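Hypothetical protein RBSTP0775 (Geobacillus stearothermophilus, PDB 1RZ3) is of unknown function but is probably an ATP-binding kinase of the phosphoribulokinase/uridine kinase family, with a P-loop NTPase core. Local coordinates at residues D8-C11 with K12-A16; Q44-E48 with Q49-V53; I128-G132 with V133-R137. All blocks are in the same frame, centred on the assembly; numbering follows the deposited sequence.

Contact 1: D8-C11 with K12-A16; sequences DFLC and KTILA
The Phe9 ring has the hydroxyl of Thr13 over one face, while Lys12 crosses it obliquely. Lys12 CE is 3.5 Å from CE1 of Phe9; bends at chi3 (66°) and chi4 (58°) bring it beside the CD1-CE1 side of the ring, so that the lysine gives an aromatic group at the surface some apolar cover. Lys12 NZ follows, 3.8 Å from Phe9 CE1. The Thr13 hydroxyl is offset to the rim of the ring, with OG1 3.8 Å from CE2 of Phe9. It is turned back along the helix, with OG1 beside its own backbone N (chi1 -65°), and donates to Phe9 O at 3.0 Å. Thr13 N donates to the same oxygen at 2.9 Å, the two donors arriving from opposite faces of the carbonyl plane.

Leu10, Cys11 and Ile14 form the buried, mostly apolar side of this part of helix 3-15. Leu10 CG meets Ile14 CD1 at 4.1 Å, and Cys11 SG lies 4.0 Å from Leu15 CD1. Leu10 and Ile14 continue onto Leu42 of helix 35-48 and onto strand 146-150, where branched aliphatic groups suit a buried seam and the small thiol of Cys11 fits close against the neighbouring helix. The chemistry is thus that of an amphipathic helix: the threonine hydroxyl is satisfied by the Phe9 carbonyl one turn back, and the lysine spends its carbons on the ring.

Contact 2: Q44-E48 with Q49-V53; sequences QTLRE and QGISV
Arg47 lies against the chain that leaves its helix, and CB, CG and the NE/NH2 side of its guanidinium lie near backbone oxygens. CB is 3.8 Å from Ile51 O and CG is 3.5 Å from the same oxygen, which also receives a CA-H...O contact from Arg47 CA. From CG to NE the chain is extended, carrying the guanidinium to the start of strand 53-57. There Arg47 NE passes 3.6 Å from Val53 O. Arg47 NH2 donates to Val53 O at 3.0 Å, with an N-H...O angle of 151°. Val53 O comes at the edge of the guanidinium, tilted somewhat out of its plane, and NH2 in turn stands above the carbonyl plane. A long, flexible arginine suits this exposed place because it can span the turn and still offer N-H groups at its far end.

On the inner side Leu46 CB packs against CG2 of Val53 at 3.9 Å and against CB of Ile51; beyond them lie Met129 of strand 127-132 and Leu15 of helix 3-15. Leu46 O is gripped by two donors from opposite faces of its plane, Gln49 N and Ile51 N. Gln49, bent at chi2 (-48°), curls its amide back over the last turn to give Thr45 O a weak bond from NE2.

Gly50 N donates to Arg47 O at 2.9 Å and Ile51 N to Leu46 O at 3.0 Å. Glycine suits the positive phi (88°) of residue 50, where a side chain would press on the preceding carbonyl. Together these bonds form a Schellman motif, ending helix 35-48 and turning the chain into strand 53-57, as in the helix-to-strand connections of alpha/beta folds.

Contact 3: I128-G132 with V133-R137; sequences IMIEG and VFLQR
Strand 127-132 ends at a nearly fully extended Gly132 (phi 169°, psi 177°), after which the chain bends at Phe134, whose phi is positive, and enters a type I turn from Phe134 to Arg137 with Leu135 facing the strand. No hydrogen bond joins the two segments; the contact is made by the leucine side chain, while Leu135 N is bonded to Asp28 OD1. Leu135 CG lies 3.3 Å from Gly132 O, CD1 3.4 Å from Ile130 O, and CD2 4.1 Å from Ile130 CG2. With CG beside its own backbone N (chi1 -71°), Leu135 directs the isobutyl fork at the strand end, one methyl toward a carbonyl and the other toward a side chain. Gly132 suits this place because a CB there would crowd both Leu135 CD2 and the following peptide. Ile130, beta-branched and buried, fits an interior strand and continues the apolar patch onto Phe56 and Met58.

Within the returning loop, the adjacent Val133 CG2 sits over the centre of the Phe134 ring, 3.2 Å above its plane, and Tyr79, Tyr80 and Tyr183 meet that ring edge-to-face. Glu131 points away from the loop; its OE2 is hydrogen-bonded to His57 and to Thr36, a residue of the probable P-loop. An interior parallel strand ending beside that P-loop, in a buried turn, is the setting expected of the nucleotide-binding core in P-loop NTPases.

Overall arrangement
From the N terminus the chain meets the three contacts in series; none nests within or crosses another, and each joins segments that follow directly along the chain. Contact 1 links successive turns of helix 3-15. Contact 2 closes the turn from helix 35-48 into edge strand 53-57, and contact 3 the bend after the neighbouring strand 127-132. Contacts 1 and 2 touch, Cys11 SG lying 3.5 Å from Leu46 CD2, which ties the two helices together. Leu46 CD1 in turn reaches Met129 CE at 3.8 Å, joining contact 2 to contact 3, on the next strand of the sheet. Contacts 1 and 3 do not touch, their centres being about 18 Å apart.

Contact 1: D8-C11 with K12-A16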
ATOM      1  N   ASP A   8      11.112  -2.015  15.755  1.00 32.22           N
ATOM      2  CA  ASP A   8      11.141  -0.985  16.782  1.00 32.26           C
ATOM      3  C   ASP A   8      11.918   0.222  16.276  1.00 30.36           C
ATOM      4  O   ASP A   8      11.560   1.362  16.557  1.00 28.27           O
ATOM      5  CB  ASP A   8      11.783  -1.513  18.068  1.00 37.75           C
ATOM      6  CG  ASP A   8      10.869  -2.454  18.830  1.00 41.70           C
ATOM      7  OD1 ASP A   8       9.714  -2.065  19.104  1.00 44.73           O
ATOM      8  OD2 ASP A   8      11.302  -3.579  19.157  1.00 46.56           O
ATOM      9  N   PHE A   9      12.986  -0.028  15.525  1.00 29.10           N
ATOM     10  CA  PHE A   9      13.785   1.064  14.989  1.00 28.68           C
ATOM     11  C   PHE A   9      12.953   1.857  13.979  1.00 26.14           C
ATOM     12  O   PHE A   9      13.038   3.081  13.915  1.00 24.53           O
ATOM     13  CB  PHE A   9      15.048   0.536  14.307  1.00 32.26           C
ATOM     14  CG  PHE A   9      15.971   1.622  13.835  1.00 36.37           C
ATOM     15  CD1 PHE A   9      16.674   2.401  14.750  1.00 38.93           C
ATOM     16  CD2 PHE A   9      16.108   1.896  12.477  1.00 37.03           C
ATOM     17  CE1 PHE A   9      17.498   3.442  14.319  1.00 40.31           C
ATOM     18  CE2 PHE A   9      16.928   2.933  12.037  1.00 39.02           C
ATOM     19  CZ  PHE A   9      17.622   3.708  12.960  1.00 39.24           C
ATOM     20  N   LEU A  10      12.151   1.151  13.188  1.00 23.40           N
ATOM     21  CA  LEU A  10      11.309   1.806  12.197  1.00 22.40           C
ATOM     22  C   LEU A  10      10.275   2.673  12.912  1.00 21.82           C
ATOM     23  O   LEU A  10       9.983   3.792  12.489  1.00 17.38           O
ATOM     24  CB  LEU A  10      10.617   0.762  11.317  1.00 25.02           C
ATOM     25  CG  LEU A  10       9.690   1.269  10.211  1.00 24.28           C
ATOM     26  CD1 LEU A  10      10.412   2.282   9.336  1.00 26.77           C
ATOM     27  CD2 LEU A  10       9.218   0.088   9.375  1.00 26.41           C
ATOM     28  N   CYS A  11       9.731   2.154  14.008  1.00 20.40           N
ATOM     29  CA  CYS A  11       8.749   2.900  14.782  1.00 23.39           C
ATOM     30  C   CYS A  11       9.396   4.187  15.304  1.00 21.76           C
ATOM     31  O   CYS A  11       8.809   5.268  15.214  1.00 20.56           O
ATOM     32  CB  CYS A  11       8.239   2.046  15.947  1.00 26.51           C
ATOM     33  SG  CYS A  11       7.007   2.855  16.988  1.00 33.71           S
ATOM     34  N   LYS A  12      10.610   4.069  15.834  1.00 22.12           N
ATOM     35  CA  LYS A  12      11.335   5.230  16.356  1.00 22.29           C
ATOM     36  C   LYS A  12      11.548   6.249  15.239  1.00 20.02           C
ATOM     37  O   LYS A  12      11.362   7.452  15.425  1.00 18.76           O
ATOM     38  CB  LYS A  12      12.693   4.800  16.915  1.00 26.92           C
ATOM     39  CG  LYS A  12      13.460   5.923  17.592  1.00 34.40           C
ATOM     40  CD  LYS A  12      14.892   5.517  17.912  1.00 40.24           C
ATOM     41  CE  LYS A  12      15.694   5.292  16.638  1.00 45.01           C
ATOM     42  NZ  LYS A  12      15.705   6.510  15.770  1.00 48.23           N
ATOM     43  N   THR A  13      11.943   5.755  14.073  1.00 18.33           N
ATOM     44  CA  THR A  13      12.170   6.613  12.914  1.00 17.42           C
ATOM     45  C   THR A  13      10.891   7.374  12.562  1.00 18.12           C
ATOM     46  O   THR A  13      10.921   8.576  12.297  1.00 16.63           O
ATOM     47  CB  THR A  13      12.620   5.764  11.704  1.00 19.07           C
ATOM     48  OG1 THR A  13      13.892   5.172  12.000  1.00 18.18           O
ATOM     49  CG2 THR A  13      12.744   6.622  10.447  1.00 18.03           C
ATOM     50  N   ILE A  14       9.767   6.665  12.570  1.00 16.73           N
ATOM     51  CA  ILE A  14       8.480   7.266  12.249  1.00 16.73           C
ATOM     52  C   ILE A  14       8.071   8.305  13.289  1.00 17.37           C
ATOM     53  O   ILE A  14       7.531   9.361  12.945  1.00 17.13           O
ATOM     54  CB  ILE A  14       7.389   6.170  12.111  1.00 15.98           C
ATOM     55  CG1 ILE A  14       7.618   5.397  10.805  1.00 16.16           C
ATOM     56  CG2 ILE A  14       5.988   6.790  12.139  1.00 15.80           C
ATOM     57  CD1 ILE A  14       6.790   4.126  10.674  1.00 16.70           C
ATOM     58  N   LEU A  15       8.348   8.024  14.559  1.00 16.71           N
ATOM     59  CA  LEU A  15       7.989   8.962  15.618  1.00 17.57           C
ATOM     60  C   LEU A  15       8.844  10.232  15.608  1.00 18.31           C
ATOM     61  O   LEU A  15       8.533  11.195  16.313  1.00 19.16           O
ATOM     62  CB  LEU A  15       8.099   8.281  16.984  1.00 18.41           C
ATOM     63  CG  LEU A  15       7.083   7.169  17.265  1.00 19.14           C
ATOM     64  CD1 LEU A  15       7.442   6.467  18.580  1.00 21.01           C
ATOM     65  CD2 LEU A  15       5.680   7.764  17.328  1.00 19.96           C
ATOM     66  N   ALA A  16       9.911  10.234  14.812  1.00 16.87           N
ATOM     67  CA  ALA A  16      10.806  11.389  14.717  1.00 17.49           C
ATOM     68  C   ALA A  16      10.456  12.311  13.551  1.00 18.02           C
ATOM     69  O   ALA A  16      10.992  13.417  13.444  1.00 19.49           O
ATOM     70  CB  ALA A  16      12.264  10.911  14.578  1.00 19.18           C
TER

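Contact 2: Q44-E48 with Q49-V53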
ATOM      1  N   GLN A  44       0.337  -1.459  15.426  1.00 24.31           N
ATOM      2  CA  GLN A  44       0.070  -1.897  16.789  1.00 27.65           C
ATOM      3  C   GLN A  44       1.052  -1.239  17.760  1.00 23.52           C
ATOM      4  O   GLN A  44       0.661  -0.698  18.791  1.00 23.10           O
ATOM      5  CB  GLN A  44       0.189  -3.422  16.880  1.00 32.12           C
ATOM      6  CG  GLN A  44      -0.221  -4.004  18.222  1.00 40.73           C
ATOM      7  CD  GLN A  44      -1.624  -3.592  18.627  1.00 45.68           C
ATOM      8  OE1 GLN A  44      -1.881  -2.421  18.911  1.00 49.28           O
ATOM      9  NE2 GLN A  44      -2.542  -4.553  18.651  1.00 48.86           N
ATOM     10  N   THR A  45       2.333  -1.297  17.421  1.00 22.55           N
ATOM     11  CA  THR A  45       3.374  -0.703  18.253  1.00 22.83           C
ATOM     12  C   THR A  45       3.165   0.808  18.409  1.00 22.17           C
ATOM     13  O   THR A  45       3.356   1.368  19.495  1.00 20.79           O
ATOM     14  CB  THR A  45       4.759  -0.971  17.644  1.00 24.70           C
ATOM     15  OG1 THR A  45       4.905  -2.378  17.406  1.00 28.81           O
ATOM     16  CG2 THR A  45       5.857  -0.509  18.584  1.00 24.85           C
ATOM     17  N   LEU A  46       2.767   1.466  17.323  1.00 18.80           N
ATOM     18  CA  LEU A  46       2.528   2.906  17.361  1.00 18.62           C
ATOM     19  C   LEU A  46       1.379   3.250  18.300  1.00 18.92           C
ATOM     20  O   LEU A  46       1.456   4.211  19.073  1.00 17.85           O
ATOM     21  CB  LEU A  46       2.239   3.430  15.944  1.00 20.28           C
ATOM     22  CG  LEU A  46       3.464   3.499  15.018  1.00 21.48           C
ATOM     23  CD1 LEU A  46       3.027   3.719  13.582  1.00 20.47           C
ATOM     24  CD2 LEU A  46       4.389   4.624  15.475  1.00 22.91           C
ATOM     25  N   ARG A  47       0.309   2.462  18.248  1.00 18.79           N
ATOM     26  CA  ARG A  47      -0.838   2.709  19.117  1.00 19.80           C
ATOM     27  C   ARG A  47      -0.437   2.629  20.586  1.00 22.14           C
ATOM     28  O   ARG A  47      -0.923   3.395  21.417  1.00 20.57           O
ATOM     29  CB  ARG A  47      -1.950   1.702  18.828  1.00 20.34           C
ATOM     30  CG  ARG A  47      -2.581   1.877  17.455  1.00 19.88           C
ATOM     31  CD  ARG A  47      -3.688   0.861  17.214  1.00 21.15           C
ATOM     32  NE  ARG A  47      -4.258   1.023  15.883  1.00 19.34           N
ATOM     33  CZ  ARG A  47      -4.128   0.136  14.903  1.00 21.99           C
ATOM     34  NH1 ARG A  47      -3.454  -0.987  15.112  1.00 20.58           N
ATOM     35  NH2 ARG A  47      -4.647   0.387  13.709  1.00 22.75           N
ATOM     36  N   GLU A  48       0.457   1.705  20.903  1.00 25.08           N
ATOM     37  CA  GLU A  48       0.911   1.551  22.274  1.00 28.56           C
ATOM     38  C   GLU A  48       1.790   2.729  22.678  1.00 28.64           C
ATOM     39  O   GLU A  48       2.015   2.962  23.863  1.00 27.73           O
ATOM     40  CB  GLU A  48       1.640   0.217  22.428  1.00 31.55           C
ATOM     41  CG  GLU A  48       0.736  -0.955  22.063  1.00 38.00           C
ATOM     42  CD  GLU A  48       1.409  -2.302  22.185  1.00 42.92           C
ATOM     43  OE1 GLU A  48       2.449  -2.514  21.521  1.00 45.70           O
ATOM     44  OE2 GLU A  48       0.888  -3.151  22.941  1.00 44.20           O
ATOM     45  N   GLN A  49       2.269   3.481  21.688  1.00 27.82           N
ATOM     46  CA  GLN A  49       3.089   4.657  21.953  1.00 27.83           C
ATOM     47  C   GLN A  49       2.170   5.876  22.010  1.00 27.04           C
ATOM     48  O   GLN A  49       2.633   7.016  22.060  1.00 28.54           O
ATOM     49  CB  GLN A  49       4.136   4.867  20.854  1.00 31.86           C
ATOM     50  CG  GLN A  49       5.055   3.686  20.607  1.00 35.95           C
ATOM     51  CD  GLN A  49       5.640   3.120  21.881  1.00 38.80           C
ATOM     52  OE1 GLN A  49       6.212   3.845  22.694  1.00 40.24           O
ATOM     53  NE2 GLN A  49       5.501   1.810  22.061  1.00 40.86           N
ATOM     54  N   GLY A  50       0.863   5.632  21.979  1.00 23.07           N
ATOM     55  CA  GLY A  50      -0.092   6.725  22.053  1.00 20.59           C
ATOM     56  C   GLY A  50      -0.470   7.363  20.732  1.00 18.03           C
ATOM     57  O   GLY A  50      -0.971   8.485  20.708  1.00 18.69           O
ATOM     58  N   ILE A  51      -0.241   6.655  19.629  1.00 17.76           N
ATOM     59  CA  ILE A  51      -0.577   7.185  18.311  1.00 17.17           C
ATOM     60  C   ILE A  51      -1.820   6.510  17.735  1.00 17.14           C
ATOM     61  O   ILE A  51      -1.892   5.279  17.680  1.00 15.03           O
ATOM     62  CB  ILE A  51       0.573   6.970  17.297  1.00 17.23           C
ATOM     63  CG1 ILE A  51       1.894   7.506  17.864  1.00 17.77           C
ATOM     64  CG2 ILE A  51       0.222   7.639  15.970  1.00 16.39           C
ATOM     65  CD1 ILE A  51       1.889   8.985  18.189  1.00 18.73           C
ATOM     66  N   SER A  52      -2.796   7.310  17.310  1.00 14.76           N
ATOM     67  CA  SER A  52      -4.002   6.753  16.702  1.00 15.09           C
ATOM     68  C   SER A  52      -3.666   6.539  15.230  1.00 14.65           C
ATOM     69  O   SER A  52      -3.365   7.497  14.517  1.00 11.66           O
ATOM     70  CB  SER A  52      -5.180   7.719  16.824  1.00 15.23           C
ATOM     71  OG  SER A  52      -5.651   7.782  18.159  1.00 17.95           O
ATOM     72  N   VAL A  53      -3.723   5.285  14.791  1.00 14.04           N
ATOM     73  CA  VAL A  53      -3.389   4.926  13.412  1.00 15.16           C
ATOM     74  C   VAL A  53      -4.535   4.234  12.671  1.00 17.06           C
ATOM     75  O   VAL A  53      -5.147   3.298  13.192  1.00 15.85           O
ATOM     76  CB  VAL A  53      -2.165   3.973  13.377  1.00 16.76           C
ATOM     77  CG1 VAL A  53      -1.757   3.687  11.929  1.00 14.98           C
ATOM     78  CG2 VAL A  53      -1.005   4.574  14.159  1.00 17.88           C
TER

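Contact 3: I128-G132 with V133-R137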
ATOM      1  N   ILE A 128      -2.021   7.844   9.072  1.00 12.96           N
ATOM      2  CA  ILE A 128      -2.762   6.965   8.185  1.00 14.67           C
ATOM      3  C   ILE A 128      -1.693   6.080   7.566  1.00 16.28           C
ATOM      4  O   ILE A 128      -0.715   6.584   7.008  1.00 17.02           O
ATOM      5  CB  ILE A 128      -3.465   7.743   7.044  1.00 17.62           C
ATOM      6  CG1 ILE A 128      -4.395   8.814   7.627  1.00 20.85           C
ATOM      7  CG2 ILE A 128      -4.231   6.761   6.146  1.00 15.01           C
ATOM      8  CD1 ILE A 128      -5.418   8.278   8.591  1.00 23.77           C
HETATM    9  N   MSE A 129      -1.859   4.770   7.671  1.00 14.82           N
HETATM   10  CA  MSE A 129      -0.874   3.859   7.106  1.00 17.80           C
HETATM   11  C   MSE A 129      -1.468   3.049   5.967  1.00 16.86           C
HETATM   12  O   MSE A 129      -2.516   2.423   6.114  1.00 16.66           O
HETATM   13  CB  MSE A 129      -0.336   2.920   8.179  1.00 20.88           C
HETATM   14  CG  MSE A 129       0.828   2.085   7.693  1.00 27.72           C
HETATM   15 SE   MSE A 129       1.444   0.912   9.066  1.00 40.50          SE
HETATM   16  CE  MSE A 129       2.327   2.207  10.198  1.00 30.88           C
ATOM     17  N   ILE A 130      -0.786   3.073   4.829  1.00 17.08           N
ATOM     18  CA  ILE A 130      -1.228   2.362   3.639  1.00 16.88           C
ATOM     19  C   ILE A 130      -0.144   1.386   3.191  1.00 16.12           C
ATOM     20  O   ILE A 130       1.013   1.774   3.025  1.00 17.06           O
ATOM     21  CB  ILE A 130      -1.514   3.363   2.494  1.00 17.70           C
ATOM     22  CG1 ILE A 130      -2.551   4.390   2.966  1.00 20.11           C
ATOM     23  CG2 ILE A 130      -1.997   2.625   1.250  1.00 17.70           C
ATOM     24  CD1 ILE A 130      -2.815   5.505   1.984  1.00 24.00           C
ATOM     25  N   GLU A 131      -0.514   0.118   3.014  1.00 16.62           N
ATOM     26  CA  GLU A 131       0.442  -0.886   2.565  1.00 15.32           C
ATOM     27  C   GLU A 131      -0.077  -1.557   1.304  1.00 17.18           C
ATOM     28  O   GLU A 131      -1.277  -1.796   1.170  1.00 15.59           O
ATOM     29  CB  GLU A 131       0.685  -1.938   3.661  1.00 18.90           C
ATOM     30  CG  GLU A 131      -0.527  -2.783   4.046  1.00 20.56           C
ATOM     31  CD  GLU A 131      -0.661  -4.057   3.223  1.00 23.35           C
ATOM     32  OE1 GLU A 131       0.161  -4.277   2.306  1.00 23.18           O
ATOM     33  OE2 GLU A 131      -1.595  -4.841   3.500  1.00 22.97           O
ATOM     34  N   GLY A 132       0.829  -1.845   0.375  1.00 17.61           N
ATOM     35  CA  GLY A 132       0.429  -2.496  -0.860  1.00 16.81           C
ATOM     36  C   GLY A 132       1.538  -2.503  -1.885  1.00 16.91           C
ATOM     37  O   GLY A 132       2.614  -1.958  -1.649  1.00 14.70           O
ATOM     38  N   VAL A 133       1.287  -3.129  -3.028  1.00 16.74           N
ATOM     39  CA  VAL A 133       2.284  -3.170  -4.084  1.00 18.68           C
ATOM     40  C   VAL A 133       2.103  -1.961  -4.999  1.00 18.23           C
ATOM     41  O   VAL A 133       0.996  -1.427  -5.124  1.00 18.55           O
ATOM     42  CB  VAL A 133       2.159  -4.469  -4.919  1.00 21.85           C
ATOM     43  CG1 VAL A 133       0.794  -4.542  -5.569  1.00 21.47           C
ATOM     44  CG2 VAL A 133       3.255  -4.524  -5.964  1.00 23.94           C
ATOM     45  N   PHE A 134       3.201  -1.528  -5.613  1.00 15.18           N
ATOM     46  CA  PHE A 134       3.208  -0.402  -6.538  1.00 15.89           C
ATOM     47  C   PHE A 134       2.631   0.876  -5.923  1.00 16.65           C
ATOM     48  O   PHE A 134       1.909   1.606  -6.594  1.00 15.98           O
ATOM     49  CB  PHE A 134       2.400  -0.741  -7.804  1.00 15.93           C
ATOM     50  CG  PHE A 134       2.668  -2.117  -8.364  1.00 17.59           C
ATOM     51  CD1 PHE A 134       3.971  -2.560  -8.582  1.00 17.89           C
ATOM     52  CD2 PHE A 134       1.609  -2.961  -8.705  1.00 18.52           C
ATOM     53  CE1 PHE A 134       4.220  -3.822  -9.134  1.00 19.68           C
ATOM     54  CE2 PHE A 134       1.844  -4.230  -9.261  1.00 19.35           C
ATOM     55  CZ  PHE A 134       3.154  -4.659  -9.474  1.00 19.45           C
ATOM     56  N   LEU A 135       2.948   1.149  -4.660  1.00 15.49           N
ATOM     57  CA  LEU A 135       2.426   2.342  -3.993  1.00 17.16           C
ATOM     58  C   LEU A 135       2.999   3.651  -4.514  1.00 16.91           C
ATOM     59  O   LEU A 135       2.355   4.695  -4.422  1.00 16.24           O
ATOM     60  CB  LEU A 135       2.707   2.292  -2.491  1.00 16.80           C
ATOM     61  CG  LEU A 135       1.957   1.310  -1.595  1.00 21.34           C
ATOM     62  CD1 LEU A 135       2.274   1.665  -0.135  1.00 20.42           C
ATOM     63  CD2 LEU A 135       0.452   1.404  -1.843  1.00 21.04           C
ATOM     64  N   GLN A 136       4.218   3.599  -5.043  1.00 16.44           N
ATOM     65  CA  GLN A 136       4.869   4.806  -5.518  1.00 17.25           C
ATOM     66  C   GLN A 136       4.652   5.167  -6.977  1.00 18.38           C
ATOM     67  O   GLN A 136       5.487   5.832  -7.591  1.00 17.70           O
ATOM     68  CB  GLN A 136       6.360   4.738  -5.184  1.00 16.34           C
ATOM     69  CG  GLN A 136       6.591   4.684  -3.678  1.00 17.61           C
ATOM     70  CD  GLN A 136       8.049   4.612  -3.307  1.00 16.52           C
ATOM     71  OE1 GLN A 136       8.665   3.538  -3.319  1.00 18.95           O
ATOM     72  NE2 GLN A 136       8.620   5.758  -2.985  1.00 11.42           N
ATOM     73  N   ARG A 137       3.528   4.739  -7.543  1.00 19.79           N
ATOM     74  CA  ARG A 137       3.250   5.119  -8.915  1.00 20.72           C
ATOM     75  C   ARG A 137       3.013   6.637  -8.856  1.00 19.84           C
ATOM     76  O   ARG A 137       2.539   7.162  -7.844  1.00 18.09           O
ATOM     77  CB  ARG A 137       2.040   4.356  -9.472  1.00 22.30           C
ATOM     78  CG  ARG A 137       0.797   4.355  -8.619  1.00 22.17           C
ATOM     79  CD  ARG A 137      -0.332   3.589  -9.328  1.00 21.07           C
ATOM     80  NE  ARG A 137      -0.338   2.144  -9.087  1.00 22.03           N
ATOM     81  CZ  ARG A 137      -0.317   1.220 -10.046  1.00 21.36           C
ATOM     82  NH1 ARG A 137      -0.274   1.577 -11.325  1.00 19.61           N
ATOM     83  NH2 ARG A 137      -0.387  -0.066  -9.732  1.00 21.38           N
TER